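Local atomic coordinates of TubZ (Clostridium botulinum C phage, PDB entry 4XCQ), a protein that belongs to the tubulin/FtsZ superfamily of cytoskeletal filament proteins and, in this phage-encoded member, binds GDP beside a Rossmann-like sheet. Residues V95-G100 with V126-K131; Y162-N167 with E234-E239. All blocks are in the same frame, centred on the assembly; numbering follows the deposited sequence.

Contact 1: residues V95-G100 with V126-K131; sequences VATMAG and VGVLPK. With GDP (guanosine-5'-diphosphate), chain B.
T97 and V128, paired across two neighbouring strands, both reach the guanine of GDP. T97 CG2 lies over one face of the flat base, 3.5 Å from N9 of GDP, while V128 CG1 comes in beside the exocyclic amine, 3.7 Å from N2 of GDP. With chi1 at 57°, T97 OG1 sits between the backbone N and the carbonyl carbon and is turned to the phosphate side, 2.6 Å from GDP O2A and 3.0 Å from GDP O5'.

The two strands that carry T97 and V128, 95-97 and 126-129, run parallel, as expected of the beta-alpha-beta crossover through helix 102-117 in the Rossmann-like nucleotide-binding domain. A96 N donates to V126 O in a nearly straight bond of 2.9 Å. The return bond from V128 N to A96 O is weak. V128 O then accepts from M98 N, which is tilted 16° from the carbonyl plane, and a water bridges V128 O to A99 N, with weak hydrogen bonds to GDP O4' and O2'.

V95 and V126 lie side by side on the T97 face. On the other face the extended chi2 of M98 carries SD against the G127-V128 backbone, 3.6 Å from V128 N, and the bend at chi3 (68°) turns CE toward L129 CD2, at 4.0 Å. Beyond the strand ends A99 CB meets P130 CB at 3.6 Å, and helix 136-152 covers both M98 and P130.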
# COMPACT_ATOMS: atom_id res chain seq x y z
N VAL A 95 -4.90 -3.82 2.33
CA VAL A 95 -4.82 -2.38 2.59
C VAL A 95 -5.30 -2.05 4.00
O VAL A 95 -6.45 -2.35 4.37
CB VAL A 95 -5.63 -1.56 1.58
CG1 VAL A 95 -5.33 -0.08 1.74
CG2 VAL A 95 -5.33 -2.00 0.16
N ALA A 96 -4.43 -1.46 4.79
CA ALA A 96 -4.77 -1.15 6.16
C ALA A 96 -3.99 0.04 6.71
O ALA A 96 -2.81 0.22 6.41
CB ALA A 96 -4.54 -2.37 7.04
N THR A 97 -4.68 0.86 7.50
CA THR A 97 -4.02 1.86 8.32
C THR A 97 -3.36 1.14 9.49
O THR A 97 -3.81 0.07 9.91
CB THR A 97 -4.99 2.93 8.82
OG1 THR A 97 -6.05 2.30 9.56
CG2 THR A 97 -5.58 3.70 7.64
N MET A 98 -2.28 1.71 10.02
CA MET A 98 -1.46 0.98 10.96
C MET A 98 -1.67 1.46 12.40
O MET A 98 -1.34 0.75 13.35
CB MET A 98 0.01 1.09 10.54
CG MET A 98 0.25 0.52 9.14
SD MET A 98 1.87 0.87 8.40
CE MET A 98 2.93 -0.09 9.47
N ALA A 99 -2.25 2.65 12.56
CA ALA A 99 -2.52 3.19 13.89
C ALA A 99 -3.89 2.77 14.42
O ALA A 99 -4.21 3.02 15.59
CB ALA A 99 -2.40 4.71 13.87
N GLY A 100 -4.70 2.14 13.58
CA GLY A 100 -6.03 1.72 13.96
C GLY A 100 -6.07 0.46 14.81
O GLY A 100 -5.04 -0.00 15.30
N VAL A 126 -0.45 -2.61 1.54
CA VAL A 126 -0.50 -1.16 1.55
C VAL A 126 -0.80 -0.69 2.97
O VAL A 126 -1.89 -0.91 3.49
CB VAL A 126 -1.56 -0.60 0.57
CG1 VAL A 126 -1.64 0.92 0.68
CG2 VAL A 126 -1.24 -1.01 -0.85
N GLY A 127 0.19 -0.06 3.60
CA GLY A 127 0.06 0.40 4.97
C GLY A 127 0.16 1.91 5.10
O GLY A 127 0.82 2.57 4.29
N VAL A 128 -0.49 2.45 6.11
CA VAL A 128 -0.50 3.89 6.31
C VAL A 128 0.06 4.27 7.68
O VAL A 128 -0.50 3.91 8.72
CB VAL A 128 -1.91 4.49 6.16
CG1 VAL A 128 -1.84 6.00 6.13
CG2 VAL A 128 -2.58 3.96 4.90
N LEU A 129 1.18 4.98 7.68
CA LEU A 129 1.79 5.47 8.90
C LEU A 129 1.00 6.67 9.43
O LEU A 129 0.60 7.54 8.66
CB LEU A 129 3.25 5.85 8.66
CG LEU A 129 4.16 4.74 8.11
CD1 LEU A 129 5.49 5.32 7.67
CD2 LEU A 129 4.37 3.64 9.13
N PRO A 130 0.76 6.71 10.75
CA PRO A 130 0.03 7.81 11.39
C PRO A 130 0.80 9.12 11.33
O PRO A 130 2.01 9.10 11.09
CB PRO A 130 -0.09 7.34 12.85
CG PRO A 130 1.09 6.43 13.04
CD PRO A 130 1.22 5.71 11.73
N LYS A 131 0.11 10.24 11.54
CA LYS A 131 0.78 11.53 11.69
C LYS A 131 1.63 11.50 12.95
O LYS A 131 1.35 10.73 13.87
CB LYS A 131 -0.24 12.68 11.76
CG LYS A 131 -0.97 12.99 10.46
CD LYS A 131 -1.98 14.11 10.68
CE LYS A 131 -2.77 14.45 9.42
NZ LYS A 131 -1.94 15.10 8.38
PB GDP B . -9.29 0.78 12.10
O1B GDP B . -8.24 0.14 11.23
O2B GDP B . -9.38 0.03 13.42
O3B GDP B . -10.64 0.76 11.41
O3A GDP B . -8.87 2.29 12.42
PA GDP B . -8.67 3.40 11.28
O1A GDP B . -9.72 4.48 11.35
O2A GDP B . -8.61 2.79 9.90
O5' GDP B . -7.23 3.94 11.73
C5' GDP B . -7.09 5.16 12.44
C4' GDP B . -5.68 5.64 12.12
O4' GDP B . -5.45 5.39 10.73
C3' GDP B . -5.56 7.13 12.34
O3' GDP B . -4.61 7.35 13.38
C2' GDP B . -5.07 7.71 11.03
O2' GDP B . -3.68 8.02 11.15
C1' GDP B . -5.21 6.59 10.00
N9 GDP B . -6.36 6.75 9.07
C8 GDP B . -7.65 6.53 9.39
N7 GDP B . -8.47 6.73 8.34
C5 GDP B . -7.70 7.08 7.29
C6 GDP B . -7.93 7.43 5.87
O6 GDP B . -9.09 7.44 5.40
N1 GDP B . -6.86 7.74 5.12
C2 GDP B . -5.61 7.74 5.61
N2 GDP B . -4.59 8.06 4.78
N3 GDP B . -5.33 7.42 6.90
C4 GDP B . -6.31 7.09 7.78
O HOH W 1 -2.17 4.92 10.68

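Contact 2: residues Y162-N167 with E234-E239. With GDP (guanosine-5'-diphosphate), chain B.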
# COMPACT_ATOMS: atom_id res chain seq x y z
N TYR A 162 3.63 -1.20 -0.14
CA TYR A 162 3.34 0.19 -0.46
C TYR A 162 3.16 0.97 0.85
O TYR A 162 2.11 0.88 1.50
CB TYR A 162 2.10 0.30 -1.34
CG TYR A 162 2.26 -0.42 -2.66
CD1 TYR A 162 2.66 0.27 -3.80
CD2 TYR A 162 2.02 -1.78 -2.77
CE1 TYR A 162 2.82 -0.39 -5.01
CE2 TYR A 162 2.17 -2.45 -3.97
CZ TYR A 162 2.57 -1.74 -5.09
OH TYR A 162 2.72 -2.39 -6.29
N LEU A 163 4.19 1.71 1.23
CA LEU A 163 4.21 2.35 2.55
C LEU A 163 3.87 3.84 2.46
O LEU A 163 4.64 4.63 1.90
CB LEU A 163 5.57 2.15 3.22
CG LEU A 163 5.61 2.43 4.74
CD1 LEU A 163 4.59 1.57 5.49
CD2 LEU A 163 7.02 2.23 5.30
N LEU A 164 2.73 4.21 3.03
CA LEU A 164 2.22 5.57 2.95
C LEU A 164 2.38 6.33 4.26
O LEU A 164 2.33 5.73 5.35
CB LEU A 164 0.75 5.56 2.54
CG LEU A 164 0.39 4.85 1.23
CD1 LEU A 164 -1.13 4.83 1.04
CD2 LEU A 164 1.08 5.51 0.04
N ASP A 165 2.57 7.64 4.16
CA ASP A 165 2.83 8.48 5.33
C ASP A 165 1.84 9.64 5.45
O ASP A 165 1.89 10.59 4.67
CB ASP A 165 4.26 9.03 5.27
CG ASP A 165 4.71 9.66 6.59
OD1 ASP A 165 3.89 9.79 7.52
OD2 ASP A 165 5.90 10.03 6.68
N ASN A 166 0.97 9.56 6.45
CA ASN A 166 -0.03 10.60 6.70
C ASN A 166 0.58 11.94 7.11
O ASN A 166 -0.11 12.95 7.17
CB ASN A 166 -1.02 10.13 7.77
CG ASN A 166 -2.15 9.32 7.19
OD1 ASN A 166 -2.21 9.10 5.97
ND2 ASN A 166 -3.05 8.84 8.04
N ASN A 167 1.88 11.93 7.41
CA ASN A 167 2.59 13.18 7.68
C ASN A 167 2.83 13.99 6.41
O ASN A 167 3.07 15.20 6.47
CB ASN A 167 3.93 12.90 8.36
CG ASN A 167 3.77 12.44 9.79
OD1 ASN A 167 3.61 13.24 10.70
ND2 ASN A 167 3.83 11.12 9.99
N GLU A 234 7.62 15.63 -2.02
CA GLU A 234 6.19 15.73 -1.78
C GLU A 234 5.49 14.38 -1.79
O GLU A 234 4.27 14.31 -1.64
CB GLU A 234 5.54 16.64 -2.82
CG GLU A 234 5.99 18.10 -2.75
CD GLU A 234 5.41 18.93 -3.89
OE1 GLU A 234 5.05 18.34 -4.93
OE2 GLU A 234 5.30 20.16 -3.72
N SER A 235 6.26 13.31 -1.97
CA SER A 235 5.68 11.97 -2.13
C SER A 235 4.86 11.54 -0.91
O SER A 235 5.28 11.71 0.23
CB SER A 235 6.78 10.94 -2.39
OG SER A 235 6.24 9.65 -2.62
N ILE A 236 3.68 10.98 -1.17
CA ILE A 236 2.85 10.45 -0.10
C ILE A 236 3.49 9.20 0.51
O ILE A 236 3.15 8.81 1.63
CB ILE A 236 1.44 10.11 -0.59
CG1 ILE A 236 1.50 9.04 -1.68
CG2 ILE A 236 0.74 11.36 -1.10
CD1 ILE A 236 0.15 8.57 -2.14
N PHE A 237 4.42 8.57 -0.22
CA PHE A 237 5.07 7.36 0.26
C PHE A 237 6.07 7.68 1.35
O PHE A 237 6.63 8.77 1.38
CB PHE A 237 5.75 6.60 -0.89
CG PHE A 237 4.77 5.92 -1.81
CD1 PHE A 237 4.36 4.62 -1.57
CD2 PHE A 237 4.25 6.59 -2.92
CE1 PHE A 237 3.45 3.99 -2.40
CE2 PHE A 237 3.34 5.96 -3.76
CZ PHE A 237 2.95 4.66 -3.50
N ALA A 238 6.29 6.73 2.26
CA ALA A 238 7.28 6.91 3.32
C ALA A 238 8.68 7.02 2.72
O ALA A 238 9.03 6.27 1.81
CB ALA A 238 7.20 5.78 4.33
N GLU A 239 9.47 7.94 3.25
CA GLU A 239 10.80 8.22 2.71
C GLU A 239 11.73 7.01 2.80
O GLU A 239 11.77 6.32 3.82
CB GLU A 239 11.41 9.42 3.44
CG GLU A 239 12.85 9.73 3.04
CD GLU A 239 13.36 11.01 3.67
OE1 GLU A 239 14.54 11.05 4.08
OE2 GLU A 239 12.58 11.98 3.74
PB GDP B . -9.29 0.78 12.10
O1B GDP B . -8.24 0.14 11.23
O2B GDP B . -9.38 0.03 13.42
O3B GDP B . -10.64 0.76 11.41
O3A GDP B . -8.87 2.29 12.42
PA GDP B . -8.67 3.40 11.28
O1A GDP B . -9.72 4.48 11.35
O2A GDP B . -8.61 2.79 9.90
O5' GDP B . -7.23 3.94 11.73
C5' GDP B . -7.09 5.16 12.44
C4' GDP B . -5.68 5.64 12.12
O4' GDP B . -5.45 5.39 10.73
C3' GDP B . -5.56 7.13 12.34
O3' GDP B . -4.61 7.35 13.38
C2' GDP B . -5.07 7.71 11.03
O2' GDP B . -3.68 8.02 11.15
C1' GDP B . -5.21 6.59 10.00
N9 GDP B . -6.36 6.75 9.07
C8 GDP B . -7.65 6.53 9.39
N7 GDP B . -8.47 6.73 8.34
C5 GDP B . -7.70 7.08 7.29
C6 GDP B . -7.93 7.43 5.87
O6 GDP B . -9.09 7.44 5.40
N1 GDP B . -6.86 7.74 5.12
C2 GDP B . -5.61 7.74 5.61
N2 GDP B . -4.59 8.06 4.78
N3 GDP B . -5.33 7.42 6.90
C4 GDP B . -6.31 7.09 7.78
O HOH W 2 8.10 9.80 5.51
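Two backbone hydrogen bonds join L163 and D165 to the irregular 236-238 segment, forming a single bridge centred on L164 and F237. A238 N donates to L163 O over 2.7 Å, from a position tilted 32° out of the carbonyl plane. D165 N donates a hydrogen bond to I236 O at 2.8 Å, almost in line with that carbonyl. Residues 236-238 thus add one bridge to strand 160-165 without forming regular secondary structure.

The apolar contacts centre on the F237 ring. L164 CD2 stands over one face, 3.9 Å from the ring centroid and 18° off the normal, a CH-pi contact displaced toward the rim. Although the L164 side chain sets out away from the loop, its CG lies beside the backbone N (chi1 -56°), which brings CD2 back to the ring; the same methyl also meets I236 CD1. F237 CE1 comes to the edge of the Y162 ring, near its plane, at 4.1 Å from Y162 CD1. On the other side of the strand from L164, L163 CD2 packs against A238 CB at 3.7 Å.

Two turns are closed by side chains. S235 OG accepts from F237 N in an ST turn, and D165 OD1 from N167 N in an Asx turn. D165 OD1 is held by two N-H groups, receiving N167 ND2 on its syn lone pair and N167 N from above the carboxylate plane. A water links D165 OD2 to E239 N. Just past the strand, N166 faces GDP with both ends of its amide: OD1 takes a bond from GDP N2, and ND2 donates to GDP N3 at 2.9 Å as well as to GDP O2'.

Strand 160-165 bonds to strand 122-129 along its other side, helix 172-187 packs on I236 and N166, and strand 211-217 lies against F237.

Both contacts are buried and share the central sheet, since strands 122-129 and 160-165 are neighbours in it: backbone bonds probably join L129 N to L164 O and L164 N to G127 O. Contact 1 is a regular parallel strand pair within the nucleotide-binding domain; its apolar groups meet the base, while the T97 hydroxyl and G100 meet the phosphate side. Contact 2 brings in a loop from the region of the C-terminal domain, with a single bridge, an aromatic-aliphatic core and two side-chain-capped turns, and it reaches a partly exposed rim at D165. Contact 1 supplies five residues of the GDP pocket, contact 2 supplies N166.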